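Local structure of DnaB intein (Synechocystis sp., 1MI8) at residues 50-55 against 133-138; 3-8 against 68-73; 43-48 against 139-144; 93-98 against 150-155. The protein carries out protein splicing, probably excising itself from a replicative DNA helicase precursor and joining the flanking pieces, with cyclization of an asparagine side chain on the way. The protein carries 4 engineered substitutions. One frame throughout, in Å; residues are numbered along the deposited sequence.

Overall arrangement
All four contacts belong to the curled, nearly all-beta splicing fold, which contains no helix. Interactions 1 and 3 share the long strands 41-63 and 120-140; along the chain interaction 1 is nested inside the loop closed by interaction 3, and their centres lie about 18 Å apart. Interaction 2 brings the N-terminal residues against strand 68-71, about 9 Å from interaction 1 and joined to it by the salt bridge between Lys70 and Glu134. Interaction 4 follows interaction 2 in series, about 12 Å away, and sets the C-terminal hairpin on strand 94-98. Contacts 2 and 4 thus hold the two chain ends, where an intein is cut, within one compact body.

Interaction 1: residues 50-55 against 133-138; sequences VFMTGK and VEEVFD. Engineered in segment 50-55: Met52 (natural residue Cys).
Phe51 places its ring between its own backbone N and carbonyl carbon (chi1 52°), which sets one ring face over the carbonyl O of Asp138; Phe137 swings CG anti to its carbonyl carbon (chi1 -52°) and offers a ring face to the engineered Met52. The strands 50-55 and 133-138 that carry them run antiparallel in the curled sheet of the intein (HINT) fold. Phe51 and Asp138 form a hydrogen-bonded pair, with Phe51 N to Asp138 O at 3.2 Å and Asp138 N to Phe51 O at 3.1 Å. Their side chains lie alongside each other, ring CZ of Phe51 3.9 Å from CB of Asp138, with ring and carboxylate planes 49° apart. With a serine in place of Phe51, the ring over Asp138 would be gone, and the carbonyl O and CB of Asp138 would probably lose their cover on that side. On the sheet face of Met52 and Phe137, Met52 CB comes within 3.3 Å of Phe137 CE2, and Met52 CG makes a CH-pi contact 4.3 Å from the ring centroid. Farther along, Val136 O takes a short bond of 2.7 Å from Thr53 N and a weak one from Thr53 OG1. Glu134, turned from this pairing, goes to Lys70. On the same face as Met52, Lys55 NZ makes a long salt bridge of 4.0 Å with Glu135 OE2.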
loop_
_atom_site.group_PDB
_atom_site.type_symbol
_atom_site.label_atom_id
_atom_site.label_comp_id
_atom_site.label_asym_id
_atom_site.label_seq_id
_atom_site.Cartn_x
_atom_site.Cartn_y
_atom_site.Cartn_z
ATOM N N VAL A 50 -25.655 -3.322 14.230
ATOM C CA VAL A 50 -24.625 -4.053 13.499
ATOM C C VAL A 50 -25.293 -4.693 12.300
ATOM O O VAL A 50 -26.400 -5.184 12.429
ATOM C CB VAL A 50 -24.039 -5.224 14.315
ATOM C CG1 VAL A 50 -22.887 -5.838 13.537
ATOM C CG2 VAL A 50 -23.621 -4.770 15.699
ATOM N N PHE A 51 -24.614 -4.729 11.154
ATOM C CA PHE A 51 -25.192 -5.319 9.950
ATOM C C PHE A 51 -24.153 -5.744 8.900
ATOM O O PHE A 51 -23.052 -5.194 8.857
ATOM C CB PHE A 51 -26.134 -4.305 9.332
ATOM C CG PHE A 51 -25.512 -2.971 9.137
ATOM C CD1 PHE A 51 -24.880 -2.645 7.944
ATOM C CD2 PHE A 51 -25.520 -2.041 10.166
ATOM C CE1 PHE A 51 -24.254 -1.403 7.777
ATOM C CE2 PHE A 51 -24.897 -0.793 10.015
ATOM C CZ PHE A 51 -24.262 -0.474 8.823
ATOM N N MET A 52 -24.494 -6.750 8.112
ATOM C CA MET A 52 -23.659 -7.164 6.990
ATOM C C MET A 52 -23.995 -6.372 5.732
ATOM O O MET A 52 -25.184 -6.002 5.676
ATOM C CB MET A 52 -23.812 -8.665 6.734
ATOM C CG MET A 52 -23.299 -9.118 5.377
ATOM S SD MET A 52 -24.474 -10.172 4.506
ATOM C CE MET A 52 -24.393 -11.662 5.499
ATOM N N THR A 53 -23.094 -6.001 4.904
ATOM C CA THR A 53 -23.495 -5.214 3.748
ATOM C C THR A 53 -23.315 -6.017 2.475
ATOM O O THR A 53 -23.397 -5.470 1.373
ATOM C CB THR A 53 -22.679 -3.924 3.615
ATOM O OG1 THR A 53 -21.269 -4.242 3.513
ATOM C CG2 THR A 53 -22.923 -3.033 4.813
ATOM N N GLY A 54 -23.083 -7.315 2.619
ATOM C CA GLY A 54 -22.883 -8.139 1.445
ATOM C C GLY A 54 -21.476 -8.695 1.284
ATOM O O GLY A 54 -20.689 -8.719 2.230
ATOM N N LYS A 55 -21.157 -9.160 0.083
ATOM C CA LYS A 55 -19.838 -9.709 -0.160
ATOM C C LYS A 55 -18.981 -8.676 -0.886
ATOM O O LYS A 55 -19.388 -8.139 -1.899
ATOM C CB LYS A 55 -19.947 -10.985 -0.991
ATOM C CG LYS A 55 -20.885 -12.012 -0.395
ATOM C CD LYS A 55 -20.364 -13.410 -0.597
ATOM C CE LYS A 55 -21.273 -14.391 0.142
ATOM N NZ LYS A 55 -20.540 -15.564 0.637
ATOM N N VAL A 133 -12.582 -11.781 -1.720
ATOM C CA VAL A 133 -13.925 -11.278 -1.429
ATOM C C VAL A 133 -14.410 -12.044 -0.239
ATOM O O VAL A 133 -14.099 -13.233 -0.080
ATOM C CB VAL A 133 -14.953 -11.523 -2.549
ATOM C CG1 VAL A 133 -16.337 -11.113 -2.055
ATOM C CG2 VAL A 133 -14.587 -10.726 -3.792
ATOM N N GLU A 134 -15.145 -11.335 0.606
ATOM C CA GLU A 134 -15.730 -11.914 1.809
ATOM C C GLU A 134 -16.939 -11.096 2.178
ATOM O O GLU A 134 -17.160 -10.007 1.635
ATOM C CB GLU A 134 -14.816 -11.848 3.033
ATOM C CG GLU A 134 -13.355 -11.978 2.828
ATOM C CD GLU A 134 -12.651 -11.978 4.173
ATOM O OE1 GLU A 134 -13.326 -11.727 5.213
ATOM O OE2 GLU A 134 -11.437 -12.236 4.192
ATOM N N GLU A 135 -17.724 -11.673 3.094
ATOM C CA GLU A 135 -18.913 -11.032 3.658
ATOM C C GLU A 135 -18.329 -9.881 4.465
ATOM O O GLU A 135 -17.337 -10.042 5.179
ATOM C CB GLU A 135 -19.661 -12.014 4.577
ATOM C CG GLU A 135 -20.957 -12.505 3.985
ATOM C CD GLU A 135 -21.511 -13.719 4.739
ATOM O OE1 GLU A 135 -21.238 -13.854 5.966
ATOM O OE2 GLU A 135 -22.231 -14.537 4.106
ATOM N N VAL A 136 -18.947 -8.726 4.363
ATOM C CA VAL A 136 -18.376 -7.582 5.029
ATOM C C VAL A 136 -19.439 -6.876 5.874
ATOM O O VAL A 136 -20.655 -6.914 5.555
ATOM C CB VAL A 136 -17.642 -6.755 3.906
ATOM C CG1 VAL A 136 -18.601 -5.895 3.089
ATOM C CG2 VAL A 136 -16.470 -6.024 4.478
ATOM N N PHE A 137 -18.990 -6.323 6.999
ATOM C CA PHE A 137 -19.874 -5.687 7.972
ATOM C C PHE A 137 -19.478 -4.279 8.481
ATOM O O PHE A 137 -18.306 -3.855 8.383
ATOM C CB PHE A 137 -20.001 -6.576 9.222
ATOM C CG PHE A 137 -20.401 -8.041 8.961
ATOM C CD1 PHE A 137 -19.522 -8.931 8.355
ATOM C CD2 PHE A 137 -21.643 -8.527 9.405
ATOM C CE1 PHE A 137 -19.839 -10.284 8.186
ATOM C CE2 PHE A 137 -21.994 -9.909 9.251
ATOM C CZ PHE A 137 -21.096 -10.791 8.642
ATOM N N ASP A 138 -20.466 -3.585 9.071
ATOM C CA ASP A 138 -20.246 -2.269 9.655
ATOM C C ASP A 138 -21.214 -2.043 10.825
ATOM O O ASP A 138 -22.059 -2.875 11.188
ATOM C CB ASP A 138 -20.396 -1.152 8.579
ATOM C CG ASP A 138 -19.602 0.159 8.922
ATOM O OD1 ASP A 138 -18.936 0.228 9.996
ATOM O OD2 ASP A 138 -19.669 1.140 8.096
#

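Interaction 2: residues 3-8 against 68-73; sequences AISGDS and TIKATA. Engineered in segment 3-8: Ala3 (natural residue Cys).
Lys70 crosses to Asp7 with a chain that stays extended until it bends at chi3 (-68°), a kink that carries NZ alongside Ser5 to a salt bridge of 2.9 Å with Asp7 OD1. The ammonium meets that oxygen from above the carboxylate plane, 60° out of it, and it has a second, stronger mate in Glu134. On the way the lysine chain covers Ser5, its CB 3.7 Å from Ser5 CB. Ser5 OG, anti to its own N (chi1 154°), accepts from Asp7 N in an ST turn and also pairs with Glu134. Ser8 OG gives its proton to Ser5 O at 2.8 Å and receives one from a water that in turn accepts from Lys70 N. The backbones meet at a single bridge between Ile4 and Ala71: Thr72 N bonds to Ala3 O at 2.9 Å, almost straight, while Ser5 N reaches Lys70 O at 3.1 Å from above the carbonyl plane. Ile4 CG2 packs on Ala71 CB at 3.9 Å. Thr72 OG1 has a partner in Asn74. Ala3 is engineered from cysteine, probably the nucleophile that begins splicing, and 72-75 fits the TxxH motif of inteins. Thr72 N holds Ala3's own carbonyl, which probably helps to set the backbone there. With two carboxylates around it, Lys70 is likely to stay protonated and to hold the 3-8 turn, strand 68-71 and strand 120-140 together.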
loop_
_atom_site.group_PDB
_atom_site.type_symbol
_atom_site.label_atom_id
_atom_site.label_comp_id
_atom_site.label_asym_id
_atom_site.label_seq_id
_atom_site.Cartn_x
_atom_site.Cartn_y
_atom_site.Cartn_z
ATOM N N ALA A 3 -16.805 -0.904 5.211
ATOM C CA ALA A 3 -17.142 -2.214 5.796
ATOM C C ALA A 3 -15.872 -3.015 6.012
ATOM O O ALA A 3 -14.891 -2.884 5.262
ATOM C CB ALA A 3 -18.140 -3.019 4.891
ATOM N N ILE A 4 -15.899 -3.883 7.013
ATOM C CA ILE A 4 -14.711 -4.672 7.323
ATOM C C ILE A 4 -15.078 -6.158 7.376
ATOM O O ILE A 4 -16.269 -6.491 7.459
ATOM C CB ILE A 4 -14.163 -4.235 8.706
ATOM C CG1 ILE A 4 -15.264 -4.451 9.778
ATOM C CG2 ILE A 4 -13.816 -2.682 8.683
ATOM C CD1 ILE A 4 -14.800 -4.207 11.213
ATOM N N SER A 5 -14.077 -7.034 7.349
ATOM C CA SER A 5 -14.334 -8.469 7.450
ATOM C C SER A 5 -15.036 -8.833 8.785
ATOM O O SER A 5 -14.781 -8.232 9.860
ATOM C CB SER A 5 -13.004 -9.267 7.322
ATOM O OG SER A 5 -13.029 -10.544 7.971
ATOM N N GLY A 6 -15.909 -9.833 8.704
ATOM C CA GLY A 6 -16.618 -10.305 9.864
ATOM C C GLY A 6 -15.704 -10.845 10.940
ATOM O O GLY A 6 -16.114 -10.946 12.080
ATOM N N ASP A 7 -14.464 -11.177 10.567
ATOM C CA ASP A 7 -13.461 -11.706 11.493
ATOM C C ASP A 7 -12.989 -10.621 12.457
ATOM O O ASP A 7 -12.442 -10.921 13.513
ATOM C CB ASP A 7 -12.213 -12.186 10.733
ATOM C CG ASP A 7 -12.539 -13.163 9.558
ATOM O OD1 ASP A 7 -11.585 -13.706 8.962
ATOM O OD2 ASP A 7 -13.722 -13.375 9.218
ATOM N N SER A 8 -13.131 -9.368 12.055
ATOM C CA SER A 8 -12.634 -8.255 12.883
ATOM C C SER A 8 -13.188 -8.289 14.324
ATOM O O SER A 8 -14.374 -8.432 14.575
ATOM C CB SER A 8 -12.959 -6.896 12.223
ATOM O OG SER A 8 -12.578 -6.836 10.837
ATOM N N THR A 68 -3.419 -5.405 12.495
ATOM C CA THR A 68 -3.886 -5.699 11.153
ATOM C C THR A 68 -5.388 -5.868 11.096
ATOM O O THR A 68 -6.013 -6.367 12.048
ATOM C CB THR A 68 -3.310 -7.045 10.667
ATOM O OG1 THR A 68 -1.882 -7.070 10.911
ATOM C CG2 THR A 68 -3.543 -7.206 9.202
ATOM N N ILE A 69 -5.942 -5.548 9.936
ATOM C CA ILE A 69 -7.360 -5.668 9.741
ATOM C C ILE A 69 -7.654 -5.819 8.257
ATOM O O ILE A 69 -6.889 -5.396 7.400
ATOM C CB ILE A 69 -8.124 -4.425 10.351
ATOM C CG1 ILE A 69 -9.602 -4.767 10.477
ATOM C CG2 ILE A 69 -7.981 -3.126 9.430
ATOM C CD1 ILE A 69 -10.422 -3.628 11.186
ATOM N N LYS A 70 -8.749 -6.492 7.951
ATOM C CA LYS A 70 -9.148 -6.694 6.589
ATOM C C LYS A 70 -10.334 -5.770 6.378
ATOM O O LYS A 70 -11.280 -5.798 7.178
ATOM C CB LYS A 70 -9.559 -8.127 6.383
ATOM C CG LYS A 70 -8.391 -9.080 6.193
ATOM C CD LYS A 70 -8.941 -10.507 5.907
ATOM C CE LYS A 70 -9.659 -11.127 7.150
ATOM N NZ LYS A 70 -10.374 -12.402 6.682
ATOM N N ALA A 71 -10.312 -4.998 5.291
ATOM C CA ALA A 71 -11.380 -4.009 5.075
ATOM C C ALA A 71 -11.610 -3.628 3.586
ATOM O O ALA A 71 -10.722 -3.819 2.749
ATOM C CB ALA A 71 -11.037 -2.724 5.913
ATOM N N THR A 72 -12.770 -3.050 3.265
ATOM C CA THR A 72 -13.046 -2.634 1.863
ATOM C C THR A 72 -12.196 -1.437 1.465
ATOM O O THR A 72 -11.695 -0.685 2.324
ATOM C CB THR A 72 -14.551 -2.247 1.637
ATOM O OG1 THR A 72 -14.975 -1.297 2.633
ATOM C CG2 THR A 72 -15.434 -3.495 1.745
ATOM N N ALA A 73 -12.028 -1.280 0.161
ATOM C CA ALA A 73 -11.229 -0.218 -0.407
ATOM C C ALA A 73 -11.714 1.142 0.036
ATOM O O ALA A 73 -10.944 2.105 0.060
ATOM C CB ALA A 73 -11.252 -0.270 -1.965
HETATM O O HOH W 1 -10.234 -8.069 9.796
#

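Interaction 3: residues 43-48 against 139-144; sequences ESAKVS and LTVPGP
Two pyrrolidine rings, neither of them quite flat, face strand 43-46 and its continuation. Pro144, puckered C-gamma endo, brings its CG 3.9 Å from Ala45 CB, and Pro142, puckered C-gamma exo, sets CD 3.8 Å from Ser48 CB. The remaining flat group of note is the peptide of Thr140: its carbonyl O receives Ser48 N at 2.9 Å, from a donor tilted 28° out of the carbonyl plane. Ser48 OG also lies near that oxygen, but its modelled place is doubtful. Beyond this one backbone bond the chains spread apart, and a water spans the gap by donating to Lys46 O at 2.8 Å and to Pro142 O at 2.7 Å. Between the two rings Val141 fills in. Its CG1 lies between N and the carbonyl carbon (chi1 52°), which leaves CG2 anti to the backbone N and 4.0 Å from Ala45 CB. Val47 works in the other direction, with CG1 4.2 Å from Leu139 CB, and its flank is completed by Ile32 and Phe30. Lys46 sends its ammonium outward to Glu31. Gly143, at phi 99° and so with a backbone a side chain would crowd, lets the chain turn into Pro144. Here strand 120-140 ends and peels from strand 41-63, so that this part of the curled HINT sheet is held by one direct bond, a bridging water and small apolar side chains.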
loop_
_atom_site.group_PDB
_atom_site.type_symbol
_atom_site.label_atom_id
_atom_site.label_comp_id
_atom_site.label_asym_id
_atom_site.label_seq_id
_atom_site.Cartn_x
_atom_site.Cartn_y
_atom_site.Cartn_z
ATOM N N GLU A 43 -13.436 7.566 24.116
ATOM C CA GLU A 43 -14.551 7.578 25.022
ATOM C C GLU A 43 -15.481 6.433 24.678
ATOM O O GLU A 43 -15.601 6.025 23.536
ATOM C CB GLU A 43 -15.287 8.933 24.971
ATOM C CG GLU A 43 -15.477 9.488 23.554
ATOM C CD GLU A 43 -16.324 10.778 23.503
ATOM O OE1 GLU A 43 -15.912 11.795 24.128
ATOM O OE2 GLU A 43 -17.393 10.746 22.828
ATOM N N SER A 44 -16.111 5.887 25.692
ATOM C CA SER A 44 -17.085 4.833 25.483
ATOM C C SER A 44 -18.255 5.385 24.630
ATOM O O SER A 44 -18.648 6.550 24.769
ATOM C CB SER A 44 -17.574 4.367 26.874
ATOM O OG SER A 44 -18.813 3.676 26.819
ATOM N N ALA A 45 -18.803 4.580 23.722
ATOM C CA ALA A 45 -19.920 5.067 22.931
ATOM C C ALA A 45 -20.817 3.910 22.545
ATOM O O ALA A 45 -20.345 2.797 22.317
ATOM C CB ALA A 45 -19.434 5.805 21.690
ATOM N N LYS A 46 -22.113 4.182 22.469
ATOM C CA LYS A 46 -23.095 3.150 22.135
ATOM C C LYS A 46 -23.183 2.803 20.668
ATOM O O LYS A 46 -23.119 3.685 19.791
ATOM C CB LYS A 46 -24.515 3.555 22.599
ATOM C CG LYS A 46 -24.856 3.157 24.039
ATOM C CD LYS A 46 -26.319 3.559 24.381
ATOM C CE LYS A 46 -26.812 2.971 25.735
ATOM N NZ LYS A 46 -25.880 3.268 26.862
ATOM N N VAL A 47 -23.373 1.511 20.413
ATOM C CA VAL A 47 -23.491 1.003 19.050
ATOM C C VAL A 47 -24.975 0.936 18.824
ATOM O O VAL A 47 -25.670 0.299 19.604
ATOM C CB VAL A 47 -22.913 -0.423 18.925
ATOM C CG1 VAL A 47 -23.333 -1.065 17.579
ATOM C CG2 VAL A 47 -21.390 -0.370 19.087
ATOM N N SER A 48 -25.463 1.580 17.767
ATOM C CA SER A 48 -26.901 1.570 17.506
ATOM C C SER A 48 -27.332 0.229 16.903
ATOM O O SER A 48 -28.292 -0.384 17.370
ATOM C CB SER A 48 -27.262 2.724 16.567
ATOM O OG SER A 48 -26.592 2.550 15.333
ATOM N N LEU A 139 -21.098 -0.914 11.457
ATOM C CA LEU A 139 -22.010 -0.724 12.532
ATOM C C LEU A 139 -22.176 0.749 12.573
ATOM O O LEU A 139 -21.390 1.472 11.971
ATOM C CB LEU A 139 -21.451 -1.358 13.819
ATOM C CG LEU A 139 -20.044 -1.013 14.325
ATOM C CD1 LEU A 139 -20.086 0.313 15.018
ATOM C CD2 LEU A 139 -19.566 -2.076 15.300
ATOM N N THR A 140 -23.229 1.191 13.243
ATOM C CA THR A 140 -23.534 2.599 13.324
ATOM C C THR A 140 -23.256 3.053 14.750
ATOM O O THR A 140 -23.592 2.370 15.730
ATOM C CB THR A 140 -25.024 2.840 12.954
ATOM O OG1 THR A 140 -25.300 2.223 11.699
ATOM C CG2 THR A 140 -25.320 4.303 12.810
ATOM N N VAL A 141 -22.627 4.209 14.866
ATOM C CA VAL A 141 -22.284 4.750 16.165
ATOM C C VAL A 141 -22.548 6.269 16.175
ATOM O O VAL A 141 -21.696 7.089 15.773
ATOM C CB VAL A 141 -20.812 4.403 16.532
ATOM C CG1 VAL A 141 -19.903 4.828 15.393
ATOM C CG2 VAL A 141 -20.385 5.095 17.835
ATOM N N PRO A 142 -23.777 6.647 16.605
ATOM C CA PRO A 142 -24.260 8.032 16.712
ATOM C C PRO A 142 -23.304 8.921 17.520
ATOM O O PRO A 142 -22.891 8.565 18.635
ATOM C CB PRO A 142 -25.614 7.863 17.399
ATOM C CG PRO A 142 -26.165 6.594 16.726
ATOM C CD PRO A 142 -24.904 5.686 16.662
ATOM N N GLY A 143 -22.956 10.070 16.954
ATOM C CA GLY A 143 -22.057 10.994 17.615
ATOM C C GLY A 143 -20.623 10.908 17.127
ATOM O O GLY A 143 -20.225 11.662 16.237
ATOM N N PRO A 144 -19.792 10.021 17.708
ATOM C CA PRO A 144 -18.415 9.998 17.182
ATOM C C PRO A 144 -18.228 9.261 15.855
ATOM O O PRO A 144 -17.253 9.483 15.167
ATOM C CB PRO A 144 -17.591 9.393 18.350
ATOM C CG PRO A 144 -18.553 8.446 18.954
ATOM C CD PRO A 144 -19.905 9.242 18.952
HETATM O O HOH W 2 -23.526 6.418 20.143
#

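Interaction 4: residues 93-98 against 150-155; sequences EHIALP and NDIIVH
One direct hydrogen bond joins the two segments, from Ile153 N to Ala96 O at 3.1 Å, with the donor tilted 21° out of the carbonyl plane. The same Ala96 O is reached by a water that donates to it at 3.0 Å and to Ile153 O at 2.6 Å, so this oxygen takes both a peptide N-H and a water proton and the water doubles the link to Ile153. Apolar contacts come next. Ile95 CD1 comes to Ile152 CG2 at 3.8 Å, while Leu97 lies alongside Ile152, with Leu97 CD2 3.8 Å from Ile152 CG1. Ala96 CB meets Ile153 CG1 at 4.0 Å, and Pro98 CD touches the same Ile153 CG1 at 4.0 Å. Ile153 holds CG1 anti to its carbonyl carbon (chi1 -64°), which turns that branch over Ala96. The strands 94-98 and 152-155 cross at 113° rather than pairing side by side: the second belongs to a two-stranded hairpin with 146-149 that sits inside the curled HINT sheet and leads to the C-terminal splice junction. Its turn passes through Asp151, whose carboxylate is salt-bridged to Arg18. A third kind of contact sets ring carbon against carbonyl, Pro98 CD lying 3.4 Å from Asp151 O. With a glycine in place of Pro98 the ring carbons would be gone, and Asp151 O and Ile153 CG1 would probably lose the wall they rest against. Asp151 O also draws a weak bond from Arg67, which likewise reaches Pro98 O weakly.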
loop_
_atom_site.group_PDB
_atom_site.type_symbol
_atom_site.label_atom_id
_atom_site.label_comp_id
_atom_site.label_asym_id
_atom_site.label_seq_id
_atom_site.Cartn_x
_atom_site.Cartn_y
_atom_site.Cartn_z
ATOM N N GLU A 93 1.880 7.133 5.416
ATOM C CA GLU A 93 0.872 7.635 6.372
ATOM C C GLU A 93 0.992 6.995 7.760
ATOM O O GLU A 93 1.571 5.922 7.906
ATOM C CB GLU A 93 -0.575 7.371 5.853
ATOM C CG GLU A 93 -1.047 7.922 4.462
ATOM C CD GLU A 93 -1.521 9.401 4.503
ATOM O OE1 GLU A 93 -1.904 9.932 5.578
ATOM O OE2 GLU A 93 -1.569 10.028 3.443
ATOM N N HIS A 94 0.469 7.644 8.796
ATOM C CA HIS A 94 0.417 6.973 10.092
ATOM C C HIS A 94 -1.087 6.932 10.373
ATOM O O HIS A 94 -1.820 7.833 9.945
ATOM C CB HIS A 94 1.080 7.784 11.218
ATOM C CG HIS A 94 2.552 8.006 11.026
ATOM N ND1 HIS A 94 3.053 8.875 10.078
ATOM C CD2 HIS A 94 3.624 7.421 11.607
ATOM C CE1 HIS A 94 4.374 8.806 10.077
ATOM N NE2 HIS A 94 4.746 7.929 10.991
ATOM N N ILE A 95 -1.564 5.929 11.095
ATOM C CA ILE A 95 -2.997 5.907 11.460
ATOM C C ILE A 95 -3.186 5.721 12.964
ATOM O O ILE A 95 -2.323 5.217 13.696
ATOM C CB ILE A 95 -3.803 4.839 10.715
ATOM C CG1 ILE A 95 -3.357 3.450 11.158
ATOM C CG2 ILE A 95 -3.602 5.047 9.181
ATOM C CD1 ILE A 95 -4.236 2.286 10.567
ATOM N N ALA A 96 -4.328 6.179 13.414
ATOM C CA ALA A 96 -4.651 6.183 14.812
ATOM C C ALA A 96 -4.986 4.793 15.401
ATOM O O ALA A 96 -5.856 4.067 14.853
ATOM C CB ALA A 96 -5.809 7.131 15.012
ATOM N N LEU A 97 -4.267 4.430 16.472
ATOM C CA LEU A 97 -4.512 3.183 17.241
ATOM C C LEU A 97 -4.748 3.592 18.703
ATOM O O LEU A 97 -4.105 4.486 19.218
ATOM C CB LEU A 97 -3.299 2.242 17.279
ATOM C CG LEU A 97 -2.570 1.919 15.988
ATOM C CD1 LEU A 97 -1.501 0.902 16.358
ATOM C CD2 LEU A 97 -3.550 1.416 14.927
ATOM N N PRO A 98 -5.654 2.898 19.390
ATOM C CA PRO A 98 -5.891 3.260 20.797
ATOM C C PRO A 98 -4.599 2.940 21.568
ATOM O O PRO A 98 -3.989 1.908 21.355
ATOM C CB PRO A 98 -7.071 2.368 21.188
ATOM C CG PRO A 98 -7.119 1.262 20.055
ATOM C CD PRO A 98 -6.683 1.986 18.844
ATOM N N ASN A 150 -9.890 -4.711 15.917
ATOM C CA ASN A 150 -8.571 -5.261 15.788
ATOM C C ASN A 150 -7.624 -4.207 16.281
ATOM O O ASN A 150 -6.581 -3.993 15.718
ATOM C CB ASN A 150 -8.258 -5.686 14.343
ATOM C CG ASN A 150 -8.915 -7.059 14.003
ATOM O OD1 ASN A 150 -9.735 -7.580 14.785
ATOM N ND2 ASN A 150 -8.569 -7.622 12.865
ATOM N N ASP A 151 -8.042 -3.518 17.340
ATOM C CA ASP A 151 -7.157 -2.537 17.994
ATOM C C ASP A 151 -6.710 -1.401 17.095
ATOM O O ASP A 151 -5.647 -0.817 17.314
ATOM C CB ASP A 151 -5.923 -3.251 18.527
ATOM C CG ASP A 151 -6.238 -4.167 19.686
ATOM O OD1 ASP A 151 -6.972 -3.728 20.611
ATOM O OD2 ASP A 151 -5.742 -5.330 19.682
ATOM N N ILE A 152 -7.564 -1.034 16.157
ATOM C CA ILE A 152 -7.283 0.050 15.231
ATOM C C ILE A 152 -8.538 0.881 15.215
ATOM O O ILE A 152 -9.660 0.348 15.320
ATOM C CB ILE A 152 -7.061 -0.499 13.804
ATOM C CG1 ILE A 152 -5.846 -1.449 13.802
ATOM C CG2 ILE A 152 -6.852 0.617 12.791
ATOM C CD1 ILE A 152 -5.683 -2.132 12.440
ATOM N N ILE A 153 -8.361 2.181 15.090
ATOM C CA ILE A 153 -9.525 3.093 15.015
ATOM C C ILE A 153 -10.108 3.039 13.603
ATOM O O ILE A 153 -9.390 3.268 12.624
ATOM C CB ILE A 153 -9.132 4.547 15.246
ATOM C CG1 ILE A 153 -8.589 4.734 16.685
ATOM C CG2 ILE A 153 -10.369 5.430 15.079
ATOM C CD1 ILE A 153 -9.661 4.567 17.701
ATOM N N VAL A 154 -11.399 2.743 13.480
ATOM C CA VAL A 154 -11.994 2.728 12.141
ATOM C C VAL A 154 -13.343 3.502 12.123
ATOM O O VAL A 154 -14.049 3.556 13.125
ATOM C CB VAL A 154 -12.218 1.272 11.649
ATOM C CG1 VAL A 154 -10.881 0.492 11.742
ATOM C CG2 VAL A 154 -13.339 0.574 12.476
ATOM N N HIS A 155 -13.680 4.059 10.965
ATOM C CA HIS A 155 -14.887 4.848 10.803
ATOM C C HIS A 155 -16.124 3.971 10.761
ATOM O O HIS A 155 -16.103 2.848 10.253
ATOM C CB HIS A 155 -14.806 5.652 9.500
ATOM C CG HIS A 155 -15.721 6.834 9.475
ATOM N ND1 HIS A 155 -17.086 6.712 9.352
ATOM C CD2 HIS A 155 -15.474 8.158 9.642
ATOM C CE1 HIS A 155 -17.643 7.908 9.456
ATOM N NE2 HIS A 155 -16.689 8.802 9.629
HETATM O O HOH W 3 -7.248 4.725 12.280
#